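Local coordinates for protein Cas13d (uncultured Ruminococcus sp, PDB 6IV9) that binds CRISPR RNA and, through its two HEPN domains, probably matures that RNA and cleaves target RNA, at residues Asn189-Leu194 against Asp208-Leu213; Asn195-Ile200 against Gly255-Glu260; Glu204-Phe209 against Ile826-Val831; Tyr278-Ile283 against Ile502-Tyr507. The protein carries 2 engineered substitutions. All blocks are in the same frame, centred on the assembly; numbering follows the deposited sequence.

Contact 1. Residues Asn189-Leu194 against Asp208-Leu213; sequences NIVYAL and DFMGYL
Met-210 lays a bent side chain against Val-191 and Leu-194, residues three apart on helix 168-197, and apolar contact carries most of the pairing. The root of the methionine and the valine slide past each other in opposite directions, with Met-210 CG 4.0 Å from Val-191 CG1. Farther out the sulfur takes over: Met-210 SD meets Leu-194 CD1 at 3.8 Å, where the two chains cross at about a right angle. Bends at chi2 (-80°) and chi3 (-58°) fold the end of the chain round, leaving Met-210 CE 4.1 Å from Val-191 CG2 and 3.9 Å from Leu-194 CD1. With an alanine here SD and CE are gone, and the leucine methyl would probably lose its nearest partner in this loop, opening a gap beside the helix.

The aromatic part belongs to Phe-209. Its CE2 lies 4.4 Å from Leu-194 CB, and the carbonyl oxygen of Leu-194 sits at the ring edge, near the ring plane. One ring face carries the neighbouring Met-210 SD, 4.1 Å above the plane and displaced toward the rim. No hydrogen bond spans the two segments.

The loop after helix 168-197 thus folds back onto the helix it has just left. Helix 267-291 packs against both partners, with Leu-281 touching Leu-194 and Phe-209 and Val-284 touching Met-210, while Leu-248 of helix 232-251 meets Phe-209.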
loop_
_atom_site.group_PDB
_atom_site.type_symbol
_atom_site.label_atom_id
_atom_site.label_comp_id
_atom_site.label_asym_id
_atom_site.label_seq_id
_atom_site.Cartn_x
_atom_site.Cartn_y
_atom_site.Cartn_z
ATOM N N ASN A 189 10.326 -3.875 1.806
ATOM C CA ASN A 189 9.927 -3.627 3.209
ATOM C C ASN A 189 9.836 -4.944 3.989
ATOM O O ASN A 189 10.274 -4.974 5.106
ATOM C CB ASN A 189 8.603 -2.876 3.278
ATOM C CG ASN A 189 8.730 -1.447 2.812
ATOM O OD1 ASN A 189 9.815 -0.977 2.588
ATOM N ND2 ASN A 189 7.620 -0.763 2.672
ATOM N N ILE A 190 9.229 -5.969 3.408
ATOM C CA ILE A 190 9.061 -7.264 4.128
ATOM C C ILE A 190 10.430 -7.883 4.435
ATOM O O ILE A 190 10.644 -8.318 5.529
ATOM C CB ILE A 190 8.183 -8.230 3.313
ATOM C CG1 ILE A 190 6.763 -7.697 3.136
ATOM C CG2 ILE A 190 8.221 -9.606 3.945
ATOM C CD1 ILE A 190 5.923 -8.488 2.179
ATOM N N VAL A 191 11.335 -7.877 3.473
ATOM C CA VAL A 191 12.675 -8.473 3.709
ATOM C C VAL A 191 13.362 -7.701 4.839
ATOM O O VAL A 191 14.004 -8.313 5.655
ATOM C CB VAL A 191 13.507 -8.457 2.420
ATOM C CG1 VAL A 191 14.949 -8.812 2.683
ATOM C CG2 VAL A 191 12.915 -9.372 1.376
ATOM N N TYR A 192 13.247 -6.383 4.832
ATOM C CA TYR A 192 13.874 -5.588 5.909
ATOM C C TYR A 192 13.237 -5.947 7.249
ATOM O O TYR A 192 13.938 -6.141 8.199
ATOM C CB TYR A 192 13.717 -4.096 5.635
ATOM C CG TYR A 192 13.995 -3.237 6.835
ATOM C CD1 TYR A 192 15.278 -3.040 7.296
ATOM C CD2 TYR A 192 12.964 -2.649 7.529
ATOM C CE1 TYR A 192 15.533 -2.263 8.410
ATOM C CE2 TYR A 192 13.199 -1.866 8.640
ATOM C CZ TYR A 192 14.487 -1.676 9.088
ATOM O OH TYR A 192 14.688 -0.895 10.177
ATOM N N ALA A 193 11.922 -6.063 7.287
ATOM C CA ALA A 193 11.227 -6.377 8.548
ATOM C C ALA A 193 11.685 -7.742 9.074
ATOM O O ALA A 193 11.941 -7.860 10.249
ATOM C CB ALA A 193 9.750 -6.366 8.319
ATOM N N LEU A 194 11.788 -8.729 8.199
ATOM C CA LEU A 194 12.216 -10.079 8.637
ATOM C C LEU A 194 13.647 -10.031 9.176
ATOM O O LEU A 194 13.878 -10.612 10.203
ATOM C CB LEU A 194 12.048 -11.045 7.467
ATOM C CG LEU A 194 10.591 -11.343 7.150
ATOM C CD1 LEU A 194 10.452 -12.044 5.823
ATOM C CD2 LEU A 194 9.970 -12.156 8.261
ATOM N N ASP A 208 22.116 -12.563 3.583
ATOM C CA ASP A 208 22.635 -13.927 3.847
ATOM C C ASP A 208 21.423 -14.784 4.214
ATOM O O ASP A 208 21.453 -15.996 3.986
ATOM C CB ASP A 208 23.674 -13.924 4.967
ATOM C CG ASP A 208 25.085 -14.007 4.425
ATOM O OD1 ASP A 208 25.289 -13.577 3.278
ATOM O OD2 ASP A 208 25.952 -14.515 5.144
ATOM N N PHE A 209 20.383 -14.134 4.734
ATOM C CA PHE A 209 19.192 -14.878 5.180
ATOM C C PHE A 209 18.205 -14.982 4.022
ATOM O O PHE A 209 18.161 -16.027 3.437
ATOM C CB PHE A 209 18.648 -14.223 6.447
ATOM C CG PHE A 209 17.264 -14.625 6.865
ATOM C CD1 PHE A 209 16.771 -15.877 6.581
ATOM C CD2 PHE A 209 16.461 -13.746 7.557
ATOM C CE1 PHE A 209 15.500 -16.243 6.974
ATOM C CE2 PHE A 209 15.188 -14.108 7.946
ATOM C CZ PHE A 209 14.710 -15.358 7.655
ATOM N N MET A 210 17.481 -13.924 3.690
ATOM C CA MET A 210 16.471 -14.028 2.606
ATOM C C MET A 210 17.090 -14.269 1.226
ATOM O O MET A 210 16.450 -14.914 0.427
ATOM C CB MET A 210 15.535 -12.822 2.569
ATOM C CG MET A 210 14.814 -12.605 3.864
ATOM S SD MET A 210 13.413 -13.677 4.092
ATOM C CE MET A 210 12.432 -13.273 2.654
ATOM N N GLY A 211 18.275 -13.733 0.966
ATOM C CA GLY A 211 18.940 -13.856 -0.345
ATOM C C GLY A 211 19.287 -15.280 -0.741
ATOM O O GLY A 211 19.341 -15.541 -1.930
ATOM N N TYR A 212 19.588 -16.148 0.222
ATOM C CA TYR A 212 20.009 -17.536 -0.088
ATOM C C TYR A 212 18.823 -18.498 -0.151
ATOM O O TYR A 212 19.056 -19.674 -0.362
ATOM C CB TYR A 212 21.035 -18.038 0.926
ATOM C CG TYR A 212 22.401 -17.419 0.806
ATOM C CD1 TYR A 212 22.906 -17.032 -0.418
ATOM C CD2 TYR A 212 23.186 -17.221 1.922
ATOM C CE1 TYR A 212 24.158 -16.459 -0.534
ATOM C CE2 TYR A 212 24.439 -16.646 1.825
ATOM C CZ TYR A 212 24.927 -16.265 0.594
ATOM O OH TYR A 212 26.171 -15.704 0.506
ATOM N N LEU A 213 17.614 -18.018 0.109
ATOM C CA LEU A 213 16.424 -18.891 0.013
ATOM C C LEU A 213 16.061 -19.065 -1.461
ATOM O O LEU A 213 16.369 -18.196 -2.238
ATOM C CB LEU A 213 15.248 -18.263 0.758
ATOM C CG LEU A 213 15.410 -18.100 2.262
ATOM C CD1 LEU A 213 14.216 -17.386 2.850
ATOM C CD2 LEU A 213 15.602 -19.435 2.938
#

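Contact 2. Residues Asn195-Ile200 against Gly255-Glu260; sequences NNMLGI and GYFGLE
Beside Met-197, which reaches from the end of helix 168-197 to Phe-257 and Tyr-256, the amide nitrogen ND2 of Asn-196 is gripped by two carbonyl oxygens, those of Lys-637 and Ala-639. These bonds tie the last part of the helix to the end of helix 630-638 and its continuation. The carbonyl oxygen of Met-197 is held as well, by NH1 of Arg-253.

Across the contact itself no hydrogen bond forms, and the methionine does the touching. Its sulfur approaches one corner of the phenylalanine, with Met-197 SD 3.6 Å from Phe-257 CE2 and 3.9 Å from Phe-257 CZ. The sulfur comes in obliquely, 46° off the ring normal and 4.4 Å from the ring centroid. CG of Met-197 stands opposite the backbone N (chi1 -160°), which sends the chain out toward the loop before it bends twice. The methyl then touches both aromatics: Met-197 CE is 4.1 Å from Phe-257 CZ and 4.5 Å from Tyr-256 CD2.

Both rings are held from elsewhere. The Tyr-256 hydroxyl is hydrogen-bonded to OD2 of Asp-586, and Phe-257 meets Phe-508 edge-to-face. The backbones turn away after the contact at two glycines with positive phi, Gly-199 (84°) and Gly-258, the latter closing the 3-10 turn by donating N-H to the carbonyl of Gly-255. A flexible thioether set beside a fixed ring in this way is a Met-aromatic contact, here joining a helix end to the loop before helix 267-291.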
loop_
_atom_site.group_PDB
_atom_site.type_symbol
_atom_site.label_atom_id
_atom_site.label_comp_id
_atom_site.label_asym_id
_atom_site.label_seq_id
_atom_site.Cartn_x
_atom_site.Cartn_y
_atom_site.Cartn_z
ATOM N N ASN A 195 14.548 -9.333 8.499
ATOM C CA ASN A 195 15.937 -9.182 8.991
ATOM C C ASN A 195 15.952 -8.410 10.312
ATOM O O ASN A 195 16.696 -8.774 11.201
ATOM C CB ASN A 195 16.839 -8.500 7.972
ATOM C CG ASN A 195 17.342 -9.491 6.952
ATOM O OD1 ASN A 195 18.231 -10.259 7.245
ATOM N ND2 ASN A 195 16.731 -9.526 5.791
ATOM N N ASN A 196 15.146 -7.365 10.399
ATOM C CA ASN A 196 15.077 -6.491 11.590
ATOM C C ASN A 196 14.596 -7.285 12.802
ATOM O O ASN A 196 15.092 -7.080 13.884
ATOM C CB ASN A 196 14.132 -5.322 11.368
ATOM C CG ASN A 196 14.158 -4.381 12.544
ATOM O OD1 ASN A 196 15.208 -3.974 12.976
ATOM N ND2 ASN A 196 13.004 -4.068 13.076
ATOM N N MET A 197 13.700 -8.230 12.552
ATOM C CA MET A 197 13.003 -9.084 13.544
ATOM C C MET A 197 14.033 -9.899 14.326
ATOM O O MET A 197 13.766 -10.244 15.462
ATOM C CB MET A 197 12.102 -10.044 12.771
ATOM C CG MET A 197 11.006 -10.659 13.548
ATOM S SD MET A 197 9.419 -10.356 12.763
ATOM C CE MET A 197 9.166 -8.663 13.272
ATOM N N LEU A 198 15.170 -10.176 13.707
ATOM C CA LEU A 198 16.252 -10.976 14.316
ATOM C C LEU A 198 16.827 -10.270 15.543
ATOM O O LEU A 198 17.167 -10.953 16.503
ATOM C CB LEU A 198 17.338 -11.196 13.267
ATOM C CG LEU A 198 16.953 -12.111 12.114
ATOM C CD1 LEU A 198 18.143 -12.347 11.222
ATOM C CD2 LEU A 198 16.438 -13.430 12.630
ATOM N N GLY A 199 16.934 -8.947 15.503
ATOM C CA GLY A 199 17.542 -8.235 16.638
ATOM C C GLY A 199 19.064 -8.194 16.576
ATOM O O GLY A 199 19.675 -8.083 17.647
ATOM N N ILE A 200 19.637 -8.413 15.389
ATOM C CA ILE A 200 21.117 -8.350 15.179
ATOM C C ILE A 200 21.432 -6.899 14.836
ATOM O O ILE A 200 21.683 -6.595 13.658
ATOM C CB ILE A 200 21.579 -9.271 14.037
ATOM C CG1 ILE A 200 20.511 -9.433 12.957
ATOM C CG2 ILE A 200 22.086 -10.598 14.568
ATOM C CD1 ILE A 200 20.481 -8.305 11.953
ATOM N N GLY A 255 5.033 -14.083 15.756
ATOM C CA GLY A 255 3.683 -13.952 16.323
ATOM C C GLY A 255 3.088 -12.590 16.027
ATOM O O GLY A 255 1.881 -12.454 16.011
ATOM N N TYR A 256 3.948 -11.618 15.765
ATOM C CA TYR A 256 3.509 -10.236 15.457
ATOM C C TYR A 256 2.684 -10.259 14.170
ATOM O O TYR A 256 1.735 -9.496 14.063
ATOM C CB TYR A 256 4.722 -9.318 15.350
ATOM C CG TYR A 256 5.250 -8.838 16.676
ATOM C CD1 TYR A 256 4.398 -8.387 17.662
ATOM C CD2 TYR A 256 6.599 -8.838 16.945
ATOM C CE1 TYR A 256 4.874 -7.920 18.873
ATOM C CE2 TYR A 256 7.094 -8.396 18.155
ATOM C CZ TYR A 256 6.230 -7.932 19.122
ATOM O OH TYR A 256 6.715 -7.483 20.299
ATOM N N PHE A 257 3.061 -11.144 13.253
ATOM C CA PHE A 257 2.453 -11.278 11.910
ATOM C C PHE A 257 1.286 -12.253 11.925
ATOM O O PHE A 257 0.735 -12.504 10.886
ATOM C CB PHE A 257 3.468 -11.883 10.956
ATOM C CG PHE A 257 4.655 -11.022 10.645
ATOM C CD1 PHE A 257 4.521 -9.662 10.471
ATOM C CD2 PHE A 257 5.897 -11.583 10.472
ATOM C CE1 PHE A 257 5.617 -8.885 10.148
ATOM C CE2 PHE A 257 6.992 -10.807 10.156
ATOM C CZ PHE A 257 6.850 -9.456 9.993
ATOM N N GLY A 258 0.928 -12.779 13.081
ATOM C CA GLY A 258 -0.136 -13.788 13.096
ATOM C C GLY A 258 0.420 -15.170 12.811
ATOM O O GLY A 258 -0.372 -16.040 12.564
ATOM N N LEU A 259 1.744 -15.307 12.748
ATOM C CA LEU A 259 2.420 -16.618 12.564
ATOM C C LEU A 259 2.870 -17.167 13.921
ATOM O O LEU A 259 4.044 -17.183 14.193
ATOM C CB LEU A 259 3.601 -16.466 11.620
ATOM C CG LEU A 259 3.207 -16.114 10.200
ATOM C CD1 LEU A 259 4.438 -15.920 9.352
ATOM C CD2 LEU A 259 2.320 -17.198 9.633
ATOM N N GLU A 260 1.914 -17.622 14.691
ATOM C CA GLU A 260 2.115 -18.204 16.029
ATOM C C GLU A 260 2.644 -19.634 15.917
ATOM O O GLU A 260 2.039 -20.411 15.233
ATOM C CB GLU A 260 0.713 -18.291 16.614
ATOM C CG GLU A 260 0.644 -18.905 17.985
ATOM C CD GLU A 260 -0.194 -18.028 18.885
ATOM O OE1 GLU A 260 -1.312 -18.425 19.210
ATOM O OE2 GLU A 260 0.268 -16.927 19.188
#

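Contact 3. Residues Glu204-Phe209 against Ile826-Val831; sequences ESYDDF and IAHLTV
Tyr-206 and His-828 meet ring on ring in an offset stack, their centroids 4.0 Å apart and their planes inclined at 27°. The overlap is uneven because of that tilt. The closest pair is Tyr-206 CD2 with His-828 CD2, 3.3 Å apart, and NE2 of His-828 lies 3.4 Å from the same tyrosine carbon. With CG of Tyr-206 anti to the backbone N (chi1 -173°), the phenol extends across toward the helix end carrying the histidine.

Two reciprocal CH-pi contacts extend the stack. The two side chains slide past each other in opposite directions, so each methylene lies over its partner's ring: Tyr-206 CB is 4.2 Å from the centroid of the His-828 ring, and His-828 CB is equally far from the centroid of the Tyr-206 ring.

A Schellman motif ends helix 816-827 here, with Leu-829, at positive phi, as its C-prime residue. The place of His-828 is consistent with the histidine of the R-X4-6-H signature of HEPN domains, although no arginine stands at the matching spacing in this engineered chain.

Polar contact runs through one water. The Tyr-206 OH donates to it at 2.6 Å, and the water in turn donates to Ala-827 O at 2.8 Å, occupying a helix-end carbonyl. Val-191 and Tyr-192 of helix 168-197 touch the tyrosine, and Asn-742 of helix 713-760 donates to the carbonyl of Ile-826.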
loop_
_atom_site.group_PDB
_atom_site.type_symbol
_atom_site.label_atom_id
_atom_site.label_comp_id
_atom_site.label_asym_id
_atom_site.label_seq_id
_atom_site.Cartn_x
_atom_site.Cartn_y
_atom_site.Cartn_z
ATOM N N GLU A 204 27.018 -6.260 9.417
ATOM C CA GLU A 204 27.306 -5.801 8.034
ATOM C C GLU A 204 26.412 -6.571 7.046
ATOM O O GLU A 204 25.760 -5.913 6.205
ATOM C CB GLU A 204 28.789 -5.980 7.708
ATOM C CG GLU A 204 29.552 -4.674 7.524
ATOM C CD GLU A 204 30.967 -4.841 6.988
ATOM O OE1 GLU A 204 31.294 -4.204 5.968
ATOM O OE2 GLU A 204 31.739 -5.618 7.589
ATOM N N SER A 205 26.314 -7.901 7.199
ATOM C CA SER A 205 25.541 -8.768 6.257
ATOM C C SER A 205 24.043 -8.422 6.246
ATOM O O SER A 205 23.520 -7.876 7.246
ATOM C CB SER A 205 25.730 -10.243 6.514
ATOM O OG SER A 205 24.591 -10.982 6.082
ATOM N N TYR A 206 23.391 -8.704 5.124
ATOM C CA TYR A 206 21.949 -8.385 5.035
ATOM C C TYR A 206 21.170 -9.535 4.403
ATOM O O TYR A 206 20.227 -10.013 4.995
ATOM C CB TYR A 206 21.720 -7.064 4.302
ATOM C CG TYR A 206 20.280 -6.630 4.329
ATOM C CD1 TYR A 206 19.719 -6.081 5.469
ATOM C CD2 TYR A 206 19.467 -6.822 3.228
ATOM C CE1 TYR A 206 18.385 -5.723 5.512
ATOM C CE2 TYR A 206 18.134 -6.452 3.248
ATOM C CZ TYR A 206 17.596 -5.905 4.391
ATOM O OH TYR A 206 16.296 -5.557 4.371
ATOM N N ASP A 207 21.557 -9.910 3.195
ATOM C CA ASP A 207 20.712 -10.921 2.520
ATOM C C ASP A 207 21.309 -12.315 2.559
ATOM O O ASP A 207 21.003 -13.111 1.697
ATOM C CB ASP A 207 19.888 -10.407 1.347
ATOM C CG ASP A 207 18.413 -10.388 1.715
ATOM O OD1 ASP A 207 18.079 -10.727 2.884
ATOM O OD2 ASP A 207 17.627 -10.040 0.847
ATOM N N ASP A 208 22.116 -12.563 3.583
ATOM C CA ASP A 208 22.635 -13.927 3.847
ATOM C C ASP A 208 21.423 -14.784 4.214
ATOM O O ASP A 208 21.453 -15.996 3.986
ATOM C CB ASP A 208 23.674 -13.924 4.967
ATOM C CG ASP A 208 25.085 -14.007 4.425
ATOM O OD1 ASP A 208 25.289 -13.577 3.278
ATOM O OD2 ASP A 208 25.952 -14.515 5.144
ATOM N N PHE A 209 20.383 -14.134 4.734
ATOM C CA PHE A 209 19.192 -14.878 5.180
ATOM C C PHE A 209 18.205 -14.982 4.022
ATOM O O PHE A 209 18.161 -16.027 3.437
ATOM C CB PHE A 209 18.648 -14.223 6.447
ATOM C CG PHE A 209 17.264 -14.625 6.865
ATOM C CD1 PHE A 209 16.771 -15.877 6.581
ATOM C CD2 PHE A 209 16.461 -13.746 7.557
ATOM C CE1 PHE A 209 15.500 -16.243 6.974
ATOM C CE2 PHE A 209 15.188 -14.108 7.946
ATOM C CZ PHE A 209 14.710 -15.358 7.655
ATOM N N ILE A 826 19.075 2.577 0.522
ATOM C CA ILE A 826 17.643 2.568 0.121
ATOM C C ILE A 826 17.087 1.150 0.248
ATOM O O ILE A 826 16.094 0.976 0.886
ATOM C CB ILE A 826 17.521 3.103 -1.317
ATOM C CG1 ILE A 826 17.858 4.594 -1.380
ATOM C CG2 ILE A 826 16.159 2.789 -1.902
ATOM C CD1 ILE A 826 18.131 5.114 -2.757
ATOM N N ALA A 827 17.791 0.180 -0.307
ATOM C CA ALA A 827 17.354 -1.230 -0.278
ATOM C C ALA A 827 17.257 -1.775 1.152
ATOM O O ALA A 827 16.446 -2.629 1.359
ATOM C CB ALA A 827 18.260 -2.069 -1.125
ATOM N N HIS A 828 18.088 -1.309 2.072
ATOM C CA HIS A 828 18.118 -1.891 3.435
ATOM C C HIS A 828 17.385 -1.046 4.470
ATOM O O HIS A 828 17.528 -1.348 5.632
ATOM C CB HIS A 828 19.566 -2.097 3.857
ATOM C CG HIS A 828 20.300 -2.956 2.898
ATOM N ND1 HIS A 828 21.652 -2.981 2.818
ATOM C CD2 HIS A 828 19.856 -3.821 1.976
ATOM C CE1 HIS A 828 22.012 -3.823 1.882
ATOM N NE2 HIS A 828 20.939 -4.340 1.353
ATOM N N LEU A 829 16.717 0.017 4.043
ATOM C CA LEU A 829 16.004 0.916 4.980
ATOM C C LEU A 829 16.960 1.417 6.066
ATOM O O LEU A 829 16.554 1.550 7.181
ATOM C CB LEU A 829 14.772 0.225 5.563
ATOM C CG LEU A 829 13.537 0.335 4.679
ATOM C CD1 LEU A 829 13.690 -0.508 3.437
ATOM C CD2 LEU A 829 12.271 -0.027 5.421
ATOM N N THR A 830 18.174 1.777 5.671
ATOM C CA THR A 830 19.221 2.254 6.607
ATOM C C THR A 830 18.770 3.522 7.327
ATOM O O THR A 830 19.091 3.685 8.472
ATOM C CB THR A 830 20.537 2.491 5.872
ATOM O OG1 THR A 830 20.839 1.259 5.243
ATOM C CG2 THR A 830 21.644 2.926 6.801
ATOM N N VAL A 831 18.027 4.377 6.653
ATOM C CA VAL A 831 17.593 5.635 7.305
ATOM C C VAL A 831 16.729 5.274 8.507
ATOM O O VAL A 831 16.859 5.902 9.518
ATOM C CB VAL A 831 16.818 6.511 6.314
ATOM C CG1 VAL A 831 16.029 7.588 7.016
ATOM C CG2 VAL A 831 17.730 7.099 5.257
HETATM O O HOH W 1 15.090 -4.894 2.138
#

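Contact 4. Residues Tyr278-Ile283 against Ile502-Tyr507; sequences YHMLAI and IYMLTY
The backbones of 278-283 and 502-507 are nearest at Met-280 and Met-504, whose CA atoms are 7.1 Å apart. Between them the two methionines slide past each other in opposite directions, Met-280 CG touching Met-504 CG at 3.8 Å and Met-504 SD resting as far from Met-280 CB. Two bends, at chi2 (-86°) and chi3 (-71°), bring the Met-504 methyl onto Ile-283, where Met-504 CE and Ile-283 CG2 stand only 3.4 Å apart, tighter than ordinary carbon contact. An alanine in place of Met-504 has no SD or CE, and a gap would probably open beside Ile-283 and the Met-280 side chain. Met-280 reaches the other way: its CE lies 3.8 Å from Tyr-507 CG, off-centre to the ring, while SD stays farther off above the face, a long Met-aromatic contact.

A local bond steadies the turn before that tyrosine, as Thr-506 OG1 donates to Tyr-503 O at 2.6 Å, in the carbonyl plane; the same oxygen also accepts from Thr-506 N.

Around this buried pair, Leu-318 of helix 312-330 touches Met-504, Lys-574 makes a cation-pi contact with Tyr-507, and helices 511-535 and 556-570 pack on Thr-506.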
loop_
_atom_site.group_PDB
_atom_site.type_symbol
_atom_site.label_atom_id
_atom_site.label_comp_id
_atom_site.label_asym_id
_atom_site.label_seq_id
_atom_site.Cartn_x
_atom_site.Cartn_y
_atom_site.Cartn_z
ATOM N N TYR A 278 8.696 -21.441 6.170
ATOM C CA TYR A 278 9.756 -21.514 5.146
ATOM C C TYR A 278 9.160 -21.195 3.769
ATOM O O TYR A 278 9.744 -20.425 3.047
ATOM C CB TYR A 278 10.333 -22.929 5.091
ATOM C CG TYR A 278 11.178 -23.168 3.872
ATOM C CD1 TYR A 278 12.346 -22.466 3.681
ATOM C CD2 TYR A 278 10.800 -24.065 2.896
ATOM C CE1 TYR A 278 13.125 -22.655 2.560
ATOM C CE2 TYR A 278 11.572 -24.268 1.768
ATOM C CZ TYR A 278 12.739 -23.560 1.600
ATOM O OH TYR A 278 13.515 -23.736 0.509
ATOM N N HIS A 279 8.009 -21.767 3.454
ATOM C CA HIS A 279 7.385 -21.531 2.132
ATOM C C HIS A 279 7.074 -20.042 1.959
ATOM O O HIS A 279 7.246 -19.535 0.869
ATOM C CB HIS A 279 6.126 -22.382 2.008
ATOM C CG HIS A 279 6.413 -23.830 1.809
ATOM N ND1 HIS A 279 5.492 -24.798 2.029
ATOM C CD2 HIS A 279 7.526 -24.464 1.415
ATOM C CE1 HIS A 279 6.019 -25.959 1.774
ATOM N NE2 HIS A 279 7.247 -25.782 1.399
ATOM N N MET A 280 6.581 -19.402 3.008
ATOM C CA MET A 280 6.247 -17.964 2.922
ATOM C C MET A 280 7.519 -17.157 2.652
ATOM O O MET A 280 7.511 -16.366 1.742
ATOM C CB MET A 280 5.582 -17.503 4.222
ATOM C CG MET A 280 4.231 -18.135 4.454
ATOM S SD MET A 280 3.461 -17.833 6.053
ATOM C CE MET A 280 2.935 -16.135 5.872
ATOM N N LEU A 281 8.587 -17.414 3.397
ATOM C CA LEU A 281 9.853 -16.665 3.233
ATOM C C LEU A 281 10.463 -16.933 1.860
ATOM O O LEU A 281 10.880 -16.020 1.230
ATOM C CB LEU A 281 10.820 -17.102 4.330
ATOM C CG LEU A 281 10.343 -16.872 5.753
ATOM C CD1 LEU A 281 11.409 -17.284 6.738
ATOM C CD2 LEU A 281 9.952 -15.438 5.967
ATOM N N ALA A 282 10.476 -18.183 1.438
ATOM C CA ALA A 282 11.050 -18.546 0.131
ATOM C C ALA A 282 10.264 -17.853 -0.987
ATOM O O ALA A 282 10.857 -17.452 -1.943
ATOM C CB ALA A 282 11.030 -20.036 -0.019
ATOM N N ILE A 283 8.949 -17.783 -0.869
ATOM C CA ILE A 283 8.132 -17.094 -1.908
ATOM C C ILE A 283 8.478 -15.604 -1.925
ATOM O O ILE A 283 8.672 -15.070 -2.977
ATOM C CB ILE A 283 6.634 -17.337 -1.699
ATOM C CG1 ILE A 283 6.257 -18.760 -2.092
ATOM C CG2 ILE A 283 5.824 -16.322 -2.466
ATOM C CD1 ILE A 283 4.920 -19.194 -1.607
ATOM N N ILE A 502 -0.759 -13.488 -3.108
ATOM C CA ILE A 502 -0.929 -12.088 -2.630
ATOM C C ILE A 502 -1.544 -12.107 -1.229
ATOM O O ILE A 502 -1.082 -11.383 -0.387
ATOM C CB ILE A 502 -1.739 -11.241 -3.623
ATOM C CG1 ILE A 502 -1.049 -11.191 -4.986
ATOM C CG2 ILE A 502 -1.989 -9.864 -3.051
ATOM C CD1 ILE A 502 0.350 -10.669 -4.961
ATOM N N TYR A 503 -2.499 -12.990 -0.982
ATOM C CA TYR A 503 -3.100 -13.061 0.367
ATOM C C TYR A 503 -2.014 -13.420 1.385
ATOM O O TYR A 503 -1.994 -12.874 2.442
ATOM C CB TYR A 503 -4.227 -14.087 0.465
ATOM C CG TYR A 503 -4.683 -14.261 1.886
ATOM C CD1 TYR A 503 -5.503 -13.328 2.480
ATOM C CD2 TYR A 503 -4.227 -15.298 2.670
ATOM C CE1 TYR A 503 -5.893 -13.433 3.797
ATOM C CE2 TYR A 503 -4.607 -15.424 3.992
ATOM C CZ TYR A 503 -5.437 -14.483 4.562
ATOM O OH TYR A 503 -5.812 -14.565 5.859
ATOM N N MET A 504 -1.113 -14.318 1.015
ATOM C CA MET A 504 -0.026 -14.769 1.914
ATOM C C MET A 504 0.862 -13.574 2.287
ATOM O O MET A 504 1.144 -13.414 3.430
ATOM C CB MET A 504 0.816 -15.847 1.229
ATOM C CG MET A 504 1.951 -16.346 2.072
ATOM S SD MET A 504 3.432 -15.349 1.936
ATOM C CE MET A 504 3.934 -15.777 0.277
ATOM N N LEU A 505 1.143 -12.695 1.333
ATOM C CA LEU A 505 1.996 -11.498 1.530
ATOM C C LEU A 505 1.391 -10.589 2.602
ATOM O O LEU A 505 2.122 -9.985 3.322
ATOM C CB LEU A 505 2.032 -10.728 0.216
ATOM C CG LEU A 505 3.311 -10.809 -0.605
ATOM C CD1 LEU A 505 4.142 -12.031 -0.304
ATOM C CD2 LEU A 505 3.018 -10.663 -2.080
ATOM N N THR A 506 0.066 -10.565 2.710
ATOM C CA THR A 506 -0.647 -9.656 3.650
ATOM C C THR A 506 -0.343 -9.969 5.114
ATOM O O THR A 506 -0.531 -9.112 5.936
ATOM C CB THR A 506 -2.140 -9.531 3.357
ATOM O OG1 THR A 506 -2.771 -10.725 3.783
ATOM C CG2 THR A 506 -2.425 -9.215 1.909
ATOM N N TYR A 507 0.166 -11.153 5.404
ATOM C CA TYR A 507 0.533 -11.520 6.792
ATOM C C TYR A 507 1.610 -10.563 7.316
ATOM O O TYR A 507 1.655 -10.305 8.479
ATOM C CB TYR A 507 1.114 -12.928 6.830
ATOM C CG TYR A 507 0.095 -13.984 7.141
ATOM C CD1 TYR A 507 -0.817 -14.395 6.198
ATOM C CD2 TYR A 507 0.024 -14.544 8.395
ATOM C CE1 TYR A 507 -1.766 -15.355 6.488
ATOM C CE2 TYR A 507 -0.918 -15.500 8.706
ATOM C CZ TYR A 507 -1.812 -15.914 7.746
ATOM O OH TYR A 507 -2.719 -16.864 8.085
#

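How the contacts relate
Contacts 1 and 2 both use helix 168-197, their centres about 12 Å apart, while contact 3 uses the loop that follows it and contact 4 joins two other helices. Contact 3, its centre about 8 Å from that of contact 1, shares Asp-208 and Phe-209 with it and reaches the junction of helices 816-827 and 830-833, more than 600 residues on in the sequence. A weak bond from Asn-195 ND2 to Asp-207 OD1 links contact 2 to the shared loop. Leu-281 connects contact 4 to contact 1, its CD2 lying 3.4 Å from Leu-194 CD1, and Leu-259 bridges contacts 2 and 4. The nearest atoms of each contact lie about 10 to 11 Å from the bound RNA.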